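Local coordinates for protein citrate synthase (Metallosphaera sedula, PDB 6ABW) that probably catalyses the condensation of oxaloacetate with acetyl-CoA and water to citrate and CoA, a step of the tricarboxylic acid cycle, at residues S55-M63 with Q73-L81; M108-Y119 with L135-V146. One frame throughout, in Å; residues are numbered along the deposited sequence.

Contact 1 of 2, residues S55-M63 with Q73-L81; sequences SFEEVVHLM and QLQRLKSAL
E57 and E58 bring helix 56-63 up against K78 and L74 of helix 73-81, the two axes passing 10.2 Å apart at 103°, nearly perpendicular. Such a crossing confines contact to a compact patch, and here the knob is an acidic residue: the side chain of E57 enters a hole formed by L74, L77, K78 and L81. Its methylene carbons do the packing, CB against L74 CD1 at 3.8 Å and CG against L81 CD1 at 3.9 Å. A bend beyond CG turns the carboxylate aside from these leucines; OE2 accepts from F164 N and from a bound glycerol, while the ammonium of K78 stays 5.1 Å from it (NZ to OE2), too far for a salt bridge.

Beside this knob, L77 lays CD2 over the backbone of E57 and against H61 CB, the latter at 3.9 Å. L74 spreads both methyls toward E58 CG, whose extended chain carries its carboxylate on to R389 of the second subunit. At the end of the patch the H61 imidazole, swung out with CG anti to N (chi1 -167°), meets Q73 at about a right angle. NE2 lies 3.7 Å from Q73 CB, and ring and amide planes differ by 35°. Both polar groups bond to the intervening turn, H61 ND1 with D67 O and Q73 OE1 with T70 N. With an alanine at H61, the D67 carbonyl is likely to lose this donor, and a gap would probably open beside the Q73 chain.

The helices thus meet through aliphatic portions of polar residues as well as through leucines. The strongest partners of E57 and E58 lie outside the two segments, at F164 N and at R389 of the second subunit, and would probably favour the charged form of these buried carboxylates.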
loop_
_atom_site.group_PDB
_atom_site.type_symbol
_atom_site.label_atom_id
_atom_site.label_comp_id
_atom_site.label_asym_id
_atom_site.label_seq_id
_atom_site.Cartn_x
_atom_site.Cartn_y
_atom_site.Cartn_z
ATOM N N SER A 55 -14.408 -0.782 26.742
ATOM C CA SER A 55 -13.364 0.226 26.524
ATOM C C SER A 55 -12.660 -0.215 25.240
ATOM O O SER A 55 -12.808 -1.346 24.770
ATOM C CB SER A 55 -12.338 0.253 27.636
ATOM O OG SER A 55 -11.658 -0.985 27.717
ATOM N N PHE A 56 -11.903 0.678 24.659
ATOM C CA PHE A 56 -11.200 0.330 23.437
ATOM C C PHE A 56 -10.245 -0.849 23.664
ATOM O O PHE A 56 -10.198 -1.767 22.855
ATOM C CB PHE A 56 -10.459 1.542 22.875
ATOM C CG PHE A 56 -9.805 1.273 21.523
ATOM C CD1 PHE A 56 -10.556 0.848 20.468
ATOM C CD2 PHE A 56 -8.435 1.473 21.336
ATOM C CE1 PHE A 56 -9.993 0.660 19.227
ATOM C CE2 PHE A 56 -7.868 1.259 20.120
ATOM C CZ PHE A 56 -8.650 0.823 19.041
ATOM N N GLU A 57 -9.504 -0.850 24.781
ATOM C CA GLU A 57 -8.581 -1.991 25.066
ATOM C C GLU A 57 -9.296 -3.325 25.083
ATOM O O GLU A 57 -8.844 -4.315 24.529
ATOM C CB GLU A 57 -7.871 -1.813 26.406
ATOM C CG GLU A 57 -6.928 -0.609 26.426
ATOM C CD GLU A 57 -7.495 0.695 27.023
ATOM O OE1 GLU A 57 -8.671 1.041 26.753
ATOM O OE2 GLU A 57 -6.733 1.448 27.678
ATOM N N GLU A 58 -10.480 -3.335 25.684
ATOM C CA GLU A 58 -11.303 -4.526 25.666
ATOM C C GLU A 58 -11.782 -4.939 24.306
ATOM O O GLU A 58 -11.799 -6.096 24.002
ATOM C CB GLU A 58 -12.485 -4.401 26.667
ATOM C CG GLU A 58 -12.048 -4.424 28.136
ATOM C CD GLU A 58 -13.183 -4.022 29.112
ATOM O OE1 GLU A 58 -13.774 -4.948 29.750
ATOM O OE2 GLU A 58 -13.560 -2.809 29.187
ATOM N N VAL A 59 -12.115 -3.967 23.456
ATOM C CA VAL A 59 -12.502 -4.265 22.123
ATOM C C VAL A 59 -11.291 -4.707 21.242
ATOM O O VAL A 59 -11.441 -5.559 20.389
ATOM C CB VAL A 59 -13.296 -3.049 21.497
ATOM C CG1 VAL A 59 -13.503 -3.248 20.017
ATOM C CG2 VAL A 59 -14.629 -2.855 22.170
ATOM N N VAL A 60 -10.110 -4.162 21.499
ATOM C CA VAL A 60 -8.903 -4.683 20.856
ATOM C C VAL A 60 -8.756 -6.190 21.138
ATOM O O VAL A 60 -8.595 -6.996 20.256
ATOM C CB VAL A 60 -7.686 -3.939 21.381
ATOM C CG1 VAL A 60 -6.411 -4.595 20.890
ATOM C CG2 VAL A 60 -7.694 -2.475 20.895
ATOM N N HIS A 61 -8.917 -6.566 22.419
ATOM C CA HIS A 61 -8.853 -7.992 22.807
ATOM C C HIS A 61 -9.941 -8.817 22.150
ATOM O O HIS A 61 -9.667 -9.886 21.629
ATOM C CB HIS A 61 -8.853 -8.097 24.348
ATOM C CG HIS A 61 -8.497 -9.450 24.852
ATOM N ND1 HIS A 61 -9.314 -10.543 24.704
ATOM C CD2 HIS A 61 -7.323 -9.921 25.357
ATOM C CE1 HIS A 61 -8.697 -11.622 25.154
ATOM N NE2 HIS A 61 -7.481 -11.271 25.546
ATOM N N LEU A 62 -11.165 -8.308 22.073
ATOM C CA LEU A 62 -12.243 -8.996 21.392
ATOM C C LEU A 62 -11.998 -9.246 19.935
ATOM O O LEU A 62 -12.259 -10.332 19.437
ATOM C CB LEU A 62 -13.544 -8.174 21.587
ATOM C CG LEU A 62 -14.776 -8.592 20.838
ATOM C CD1 LEU A 62 -15.213 -9.952 21.377
ATOM C CD2 LEU A 62 -15.844 -7.485 21.014
ATOM N N MET A 63 -11.525 -8.237 19.214
ATOM C CA MET A 63 -11.253 -8.385 17.801
ATOM C C MET A 63 -10.079 -9.286 17.488
ATOM O O MET A 63 -10.097 -10.010 16.530
ATOM C CB MET A 63 -11.037 -7.031 17.178
ATOM C CG MET A 63 -12.285 -6.185 17.235
ATOM S SD MET A 63 -12.531 -5.512 15.584
ATOM C CE MET A 63 -14.134 -6.256 15.245
ATOM N N GLN A 73 -5.971 -10.949 31.490
ATOM C CA GLN A 73 -5.783 -10.723 30.057
ATOM C C GLN A 73 -5.708 -9.236 29.769
ATOM O O GLN A 73 -4.809 -8.773 29.004
ATOM C CB GLN A 73 -6.818 -11.387 29.201
ATOM C CG GLN A 73 -6.681 -12.869 29.127
ATOM C CD GLN A 73 -7.858 -13.575 28.499
ATOM O OE1 GLN A 73 -9.004 -13.106 28.491
ATOM N NE2 GLN A 73 -7.584 -14.746 28.030
ATOM N N LEU A 74 -6.586 -8.472 30.379
ATOM C CA LEU A 74 -6.627 -7.042 30.154
ATOM C C LEU A 74 -5.365 -6.370 30.625
ATOM O O LEU A 74 -4.824 -5.479 30.000
ATOM C CB LEU A 74 -7.801 -6.407 30.839
ATOM C CG LEU A 74 -8.012 -4.912 30.645
ATOM C CD1 LEU A 74 -8.054 -4.486 29.166
ATOM C CD2 LEU A 74 -9.305 -4.515 31.286
ATOM N N GLN A 75 -4.917 -6.772 31.802
ATOM C CA GLN A 75 -3.657 -6.299 32.334
ATOM C C GLN A 75 -2.434 -6.533 31.445
ATOM O O GLN A 75 -1.582 -5.616 31.329
ATOM C CB GLN A 75 -3.463 -6.913 33.729
ATOM C CG GLN A 75 -2.228 -6.583 34.510
ATOM C CD GLN A 75 -2.072 -7.562 35.700
ATOM O OE1 GLN A 75 -0.943 -7.927 36.057
ATOM N NE2 GLN A 75 -3.225 -8.039 36.278
ATOM N N ARG A 76 -2.312 -7.723 30.869
ATOM C CA ARG A 76 -1.187 -8.042 29.997
ATOM C C ARG A 76 -1.269 -7.192 28.721
ATOM O O ARG A 76 -0.258 -6.685 28.238
ATOM C CB ARG A 76 -1.149 -9.527 29.608
ATOM C CG ARG A 76 -0.502 -10.421 30.702
ATOM C CD ARG A 76 -0.489 -11.889 30.276
ATOM N NE ARG A 76 -1.598 -12.635 30.884
ATOM C CZ ARG A 76 -2.556 -13.321 30.238
ATOM N NH1 ARG A 76 -2.600 -13.442 28.905
ATOM N NH2 ARG A 76 -3.493 -13.933 30.951
ATOM N N LEU A 77 -2.494 -7.003 28.228
ATOM C CA LEU A 77 -2.725 -6.160 27.046
ATOM C C LEU A 77 -2.353 -4.744 27.278
ATOM O O LEU A 77 -1.697 -4.154 26.431
ATOM C CB LEU A 77 -4.178 -6.255 26.595
ATOM C CG LEU A 77 -4.610 -5.239 25.510
ATOM C CD1 LEU A 77 -3.781 -5.499 24.324
ATOM C CD2 LEU A 77 -6.051 -5.518 25.172
ATOM N N LYS A 78 -2.794 -4.144 28.373
ATOM C CA LYS A 78 -2.392 -2.830 28.720
ATOM C C LYS A 78 -0.887 -2.611 28.860
ATOM O O LYS A 78 -0.382 -1.581 28.393
ATOM C CB LYS A 78 -3.088 -2.413 29.983
ATOM C CG LYS A 78 -4.567 -2.170 29.772
ATOM C CD LYS A 78 -5.214 -1.831 31.088
ATOM C CE LYS A 78 -6.623 -1.303 30.838
ATOM N NZ LYS A 78 -7.211 -1.026 32.169
ATOM N N SER A 79 -0.178 -3.520 29.529
ATOM C CA SER A 79 1.304 -3.404 29.637
ATOM C C SER A 79 1.967 -3.488 28.240
ATOM O O SER A 79 2.947 -2.785 27.974
ATOM C CB SER A 79 1.893 -4.564 30.454
ATOM O OG SER A 79 1.295 -4.560 31.697
ATOM N N ALA A 80 1.440 -4.331 27.381
ATOM C CA ALA A 80 1.995 -4.468 26.007
ATOM C C ALA A 80 1.798 -3.162 25.193
ATOM O O ALA A 80 2.729 -2.690 24.518
ATOM C CB ALA A 80 1.370 -5.627 25.300
ATOM N N LEU A 81 0.621 -2.534 25.337
ATOM C CA LEU A 81 0.412 -1.216 24.732
ATOM C C LEU A 81 1.395 -0.199 25.265
ATOM O O LEU A 81 2.063 0.498 24.496
ATOM C CB LEU A 81 -1.011 -0.693 24.950
ATOM C CG LEU A 81 -2.071 -1.459 24.238
ATOM C CD1 LEU A 81 -3.435 -1.104 24.858
ATOM C CD2 LEU A 81 -2.117 -1.096 22.740
#

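Contact 2 of 2, residues M108-Y119 with L135-V146; sequences METAFSALSSIY and LVARASTVVANV
V142 is the knob of an antiparallel-leaning helix pair in the mainly helical body of citrate synthase, its side chain set in a hole made by M108, A111, F112 and L115. Helices 108-119 and 135-146 run at 139° to each other, 10.1 Å apart at their axes. One valine methyl, CG1, meets A111 CB at 3.8 Å; the other, CG2, faces L115 CD1, the two side chains running alongside one another and pointing opposite ways.

F112 reaches the second helix with the rim of its ring: CE2 touches L135 CG at 3.7 Å and CZ abuts A139, both partners lying near the ring plane. L115 CD1, from its own helix, lies over one face of the ring. At the N-terminal end of segment 108-119, a bend at chi3 (58°) brings M108 CE to V143 CG2, 3.7 Å away.

The polar element, at the other end, is Y119 with R138. An extended chain carries the guanidinium flat onto the phenol, planes 11° apart and R138 CZ 3.7 Å from the ring centroid, a cation-pi stack. I118 CG2 packs on the other face of the ring. The rotation of the guanidinium is further fixed by hydrogen bonds from NE to A84 O and from NH1 to Y215 OH.

S113 OG hydrogen-bonds to S113 OG of the second subunit, which places helix 104-119 at the dimer interface. A single valine knob between two helices of citrate synthase's mainly helical fold, closed at one end by the arginine-tyrosine stack, is ordinary helix packing beside that interface, away from the annotated active site.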
loop_
_atom_site.group_PDB
_atom_site.type_symbol
_atom_site.label_atom_id
_atom_site.label_comp_id
_atom_site.label_asym_id
_atom_site.label_seq_id
_atom_site.Cartn_x
_atom_site.Cartn_y
_atom_site.Cartn_z
ATOM N N MET A 108 0.768 9.668 7.868
ATOM C CA MET A 108 0.645 8.372 8.490
ATOM C C MET A 108 1.220 7.258 7.621
ATOM O O MET A 108 1.846 6.354 8.128
ATOM C CB MET A 108 -0.822 8.032 8.812
ATOM C CG MET A 108 -1.526 8.912 9.789
ATOM S SD MET A 108 -3.208 8.235 10.107
ATOM C CE MET A 108 -2.989 6.676 10.686
ATOM N N GLU A 109 0.925 7.249 6.333
ATOM C CA GLU A 109 1.391 6.272 5.393
ATOM C C GLU A 109 2.933 6.214 5.430
ATOM O O GLU A 109 3.535 5.096 5.496
ATOM C CB GLU A 109 0.855 6.614 3.988
ATOM C CG GLU A 109 1.182 5.665 2.881
ATOM C CD GLU A 109 1.098 6.305 1.499
ATOM O OE1 GLU A 109 1.822 7.299 1.239
ATOM O OE2 GLU A 109 0.422 5.796 0.622
ATOM N N THR A 110 3.573 7.372 5.486
ATOM C CA THR A 110 5.008 7.455 5.469
ATOM C C THR A 110 5.588 6.905 6.773
ATOM O O THR A 110 6.511 6.098 6.783
ATOM C CB THR A 110 5.454 8.884 5.197
ATOM O OG1 THR A 110 4.885 9.323 3.963
ATOM C CG2 THR A 110 6.965 8.968 5.074
ATOM N N ALA A 111 5.001 7.319 7.885
ATOM C CA ALA A 111 5.397 6.808 9.187
ATOM C C ALA A 111 5.210 5.316 9.348
ATOM O O ALA A 111 6.090 4.630 9.796
ATOM C CB ALA A 111 4.703 7.587 10.273
ATOM N N PHE A 112 4.123 4.764 8.824
ATOM C CA PHE A 112 3.899 3.316 8.881
ATOM C C PHE A 112 4.850 2.567 7.959
ATOM O O PHE A 112 5.218 1.444 8.299
ATOM C CB PHE A 112 2.433 2.960 8.618
ATOM C CG PHE A 112 1.661 2.871 9.860
ATOM C CD1 PHE A 112 1.156 3.976 10.474
ATOM C CD2 PHE A 112 1.587 1.624 10.523
ATOM C CE1 PHE A 112 0.511 3.862 11.712
ATOM C CE2 PHE A 112 0.970 1.509 11.771
ATOM C CZ PHE A 112 0.468 2.630 12.375
ATOM N N SER A 113 5.311 3.209 6.856
ATOM C CA SER A 113 6.313 2.524 5.992
ATOM C C SER A 113 7.620 2.425 6.753
ATOM O O SER A 113 8.270 1.372 6.732
ATOM C CB SER A 113 6.608 3.149 4.587
ATOM O OG SER A 113 5.397 3.414 3.899
ATOM N N ALA A 114 7.973 3.486 7.475
ATOM C CA ALA A 114 9.173 3.444 8.305
ATOM C C ALA A 114 9.086 2.458 9.436
ATOM O O ALA A 114 10.024 1.735 9.703
ATOM C CB ALA A 114 9.509 4.844 8.833
ATOM N N LEU A 115 7.954 2.387 10.108
ATOM C CA LEU A 115 7.689 1.358 11.121
ATOM C C LEU A 115 7.771 -0.039 10.534
ATOM O O LEU A 115 8.296 -0.937 11.152
ATOM C CB LEU A 115 6.346 1.598 11.791
ATOM C CG LEU A 115 6.141 2.846 12.653
ATOM C CD1 LEU A 115 4.671 2.941 13.008
ATOM C CD2 LEU A 115 7.017 2.744 13.860
ATOM N N SER A 116 7.279 -0.243 9.308
ATOM C CA SER A 116 7.439 -1.498 8.675
ATOM C C SER A 116 8.914 -1.923 8.474
ATOM O O SER A 116 9.259 -3.086 8.728
ATOM C CB SER A 116 6.603 -1.574 7.406
ATOM O OG SER A 116 6.725 -2.803 6.739
ATOM N N SER A 117 9.757 -1.004 8.059
ATOM C CA SER A 117 11.159 -1.247 7.835
ATOM C C SER A 117 11.891 -1.558 9.132
ATOM O O SER A 117 12.834 -2.342 9.137
ATOM C CB SER A 117 11.768 0.008 7.188
ATOM O OG SER A 117 11.284 0.144 5.847
ATOM N N ILE A 118 11.466 -0.946 10.235
ATOM C CA ILE A 118 12.126 -1.118 11.533
ATOM C C ILE A 118 11.602 -2.364 12.290
ATOM O O ILE A 118 12.403 -3.104 12.861
ATOM C CB ILE A 118 11.946 0.185 12.342
ATOM C CG1 ILE A 118 12.718 1.294 11.647
ATOM C CG2 ILE A 118 12.338 0.002 13.794
ATOM C CD1 ILE A 118 12.365 2.675 12.091
ATOM N N TYR A 119 10.291 -2.567 12.334
ATOM C CA TYR A 119 9.633 -3.524 13.182
ATOM C C TYR A 119 9.022 -4.700 12.468
ATOM O O TYR A 119 8.561 -5.640 13.146
ATOM C CB TYR A 119 8.546 -2.834 13.978
ATOM C CG TYR A 119 8.980 -1.856 15.020
ATOM C CD1 TYR A 119 9.760 -2.265 16.107
ATOM C CD2 TYR A 119 8.533 -0.582 14.983
ATOM C CE1 TYR A 119 10.164 -1.348 17.059
ATOM C CE2 TYR A 119 8.881 0.323 15.969
ATOM C CZ TYR A 119 9.683 -0.079 17.009
ATOM O OH TYR A 119 10.016 0.856 17.980
ATOM N N LEU A 135 1.283 -2.582 17.134
ATOM C CA LEU A 135 1.000 -1.669 16.011
ATOM C C LEU A 135 -0.086 -0.648 16.390
ATOM O O LEU A 135 -0.004 0.510 16.021
ATOM C CB LEU A 135 0.569 -2.518 14.766
ATOM C CG LEU A 135 0.281 -1.700 13.469
ATOM C CD1 LEU A 135 0.498 -2.575 12.235
ATOM C CD2 LEU A 135 -1.139 -1.150 13.426
ATOM N N VAL A 136 -1.138 -1.089 17.060
ATOM C CA VAL A 136 -2.233 -0.191 17.480
ATOM C C VAL A 136 -1.715 0.905 18.421
ATOM O O VAL A 136 -2.023 2.090 18.262
ATOM C CB VAL A 136 -3.404 -0.973 18.113
ATOM C CG1 VAL A 136 -4.358 0.009 18.775
ATOM C CG2 VAL A 136 -4.101 -1.757 16.989
ATOM N N ALA A 137 -0.876 0.526 19.371
ATOM C CA ALA A 137 -0.170 1.530 20.154
ATOM C C ALA A 137 0.632 2.523 19.398
ATOM O O ALA A 137 0.620 3.756 19.659
ATOM C CB ALA A 137 0.774 0.796 21.105
ATOM N N ARG A 138 1.379 2.022 18.446
ATOM C CA ARG A 138 2.214 2.878 17.628
ATOM C C ARG A 138 1.399 3.785 16.678
ATOM O O ARG A 138 1.825 4.866 16.363
ATOM C CB ARG A 138 3.239 2.039 16.898
ATOM C CG ARG A 138 4.234 1.454 17.912
ATOM C CD ARG A 138 5.059 0.342 17.371
ATOM N NE ARG A 138 5.939 -0.103 18.446
ATOM C CZ ARG A 138 6.629 -1.240 18.473
ATOM N NH1 ARG A 138 6.521 -2.158 17.546
ATOM N NH2 ARG A 138 7.421 -1.488 19.535
ATOM N N ALA A 139 0.198 3.334 16.309
ATOM C CA ALA A 139 -0.768 4.185 15.591
ATOM C C ALA A 139 -1.124 5.399 16.400
ATOM O O ALA A 139 -1.201 6.498 15.858
ATOM C CB ALA A 139 -1.997 3.407 15.151
ATOM N N SER A 140 -1.270 5.214 17.713
ATOM C CA SER A 140 -1.492 6.342 18.632
ATOM C C SER A 140 -0.335 7.342 18.583
ATOM O O SER A 140 -0.538 8.568 18.403
ATOM C CB SER A 140 -1.716 5.787 20.068
ATOM O OG SER A 140 -1.898 6.846 20.951
ATOM N N THR A 141 0.883 6.833 18.695
ATOM C CA THR A 141 2.055 7.691 18.618
ATOM C C THR A 141 2.163 8.467 17.318
ATOM O O THR A 141 2.413 9.660 17.306
ATOM C CB THR A 141 3.280 6.829 18.823
ATOM O OG1 THR A 141 3.166 6.149 20.099
ATOM C CG2 THR A 141 4.565 7.676 18.823
ATOM N N VAL A 142 1.933 7.761 16.213
ATOM C CA VAL A 142 1.936 8.374 14.884
ATOM C C VAL A 142 0.883 9.435 14.708
ATOM O O VAL A 142 1.213 10.553 14.305
ATOM C CB VAL A 142 1.812 7.292 13.801
ATOM C CG1 VAL A 142 1.560 7.909 12.431
ATOM C CG2 VAL A 142 3.119 6.470 13.826
ATOM N N VAL A 143 -0.364 9.168 15.100
ATOM C CA VAL A 143 -1.418 10.131 14.841
ATOM C C VAL A 143 -1.250 11.411 15.696
ATOM O O VAL A 143 -1.367 12.541 15.204
ATOM C CB VAL A 143 -2.795 9.479 14.988
ATOM C CG1 VAL A 143 -3.857 10.527 14.806
ATOM C CG2 VAL A 143 -2.994 8.405 13.919
ATOM N N ALA A 144 -0.812 11.229 16.933
ATOM C CA ALA A 144 -0.600 12.340 17.838
ATOM C C ALA A 144 0.510 13.255 17.265
ATOM O O ALA A 144 0.379 14.480 17.271
ATOM C CB ALA A 144 -0.224 11.794 19.234
ATOM N N ASN A 145 1.543 12.652 16.704
ATOM C CA ASN A 145 2.682 13.379 16.154
ATOM C C ASN A 145 2.432 14.021 14.802
ATOM O O ASN A 145 2.971 15.051 14.477
ATOM C CB ASN A 145 3.941 12.552 16.265
ATOM C CG ASN A 145 4.447 12.567 17.709
ATOM O OD1 ASN A 145 4.835 13.625 18.213
ATOM N ND2 ASN A 145 4.234 11.453 18.421
ATOM N N VAL A 146 1.509 13.404 14.011
ATOM C CA VAL A 146 1.057 14.007 12.782
ATOM C C VAL A 146 0.319 15.318 13.096
ATOM O O VAL A 146 0.543 16.364 12.483
ATOM C CB VAL A 146 0.198 12.991 11.971
ATOM C CG1 VAL A 146 -0.610 13.678 10.845
ATOM C CG2 VAL A 146 1.081 11.918 11.348
#

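How the contacts relate
Both contacts are buried and both lie near the second subunit, yet they differ in chemistry. Contact 1, farther from the centre of the chain, is a near-perpendicular crossing with a glutamate knob and partly exposed residues such as K78 at its margin; contact 2 is longer, more antiparallel and chiefly aliphatic and aromatic, with a valine knob and one stacked cation. Helix 128-151 joins them: L81 O comes to 3.6 Å from A137 CB, and F56 packs on V136, so contact 1 rests on the side of the helix that contact 2 leaves to other partners. Helix 342-365 also packs on both, against F56 and V60 in contact 1 and against M108 and A139 in contact 2.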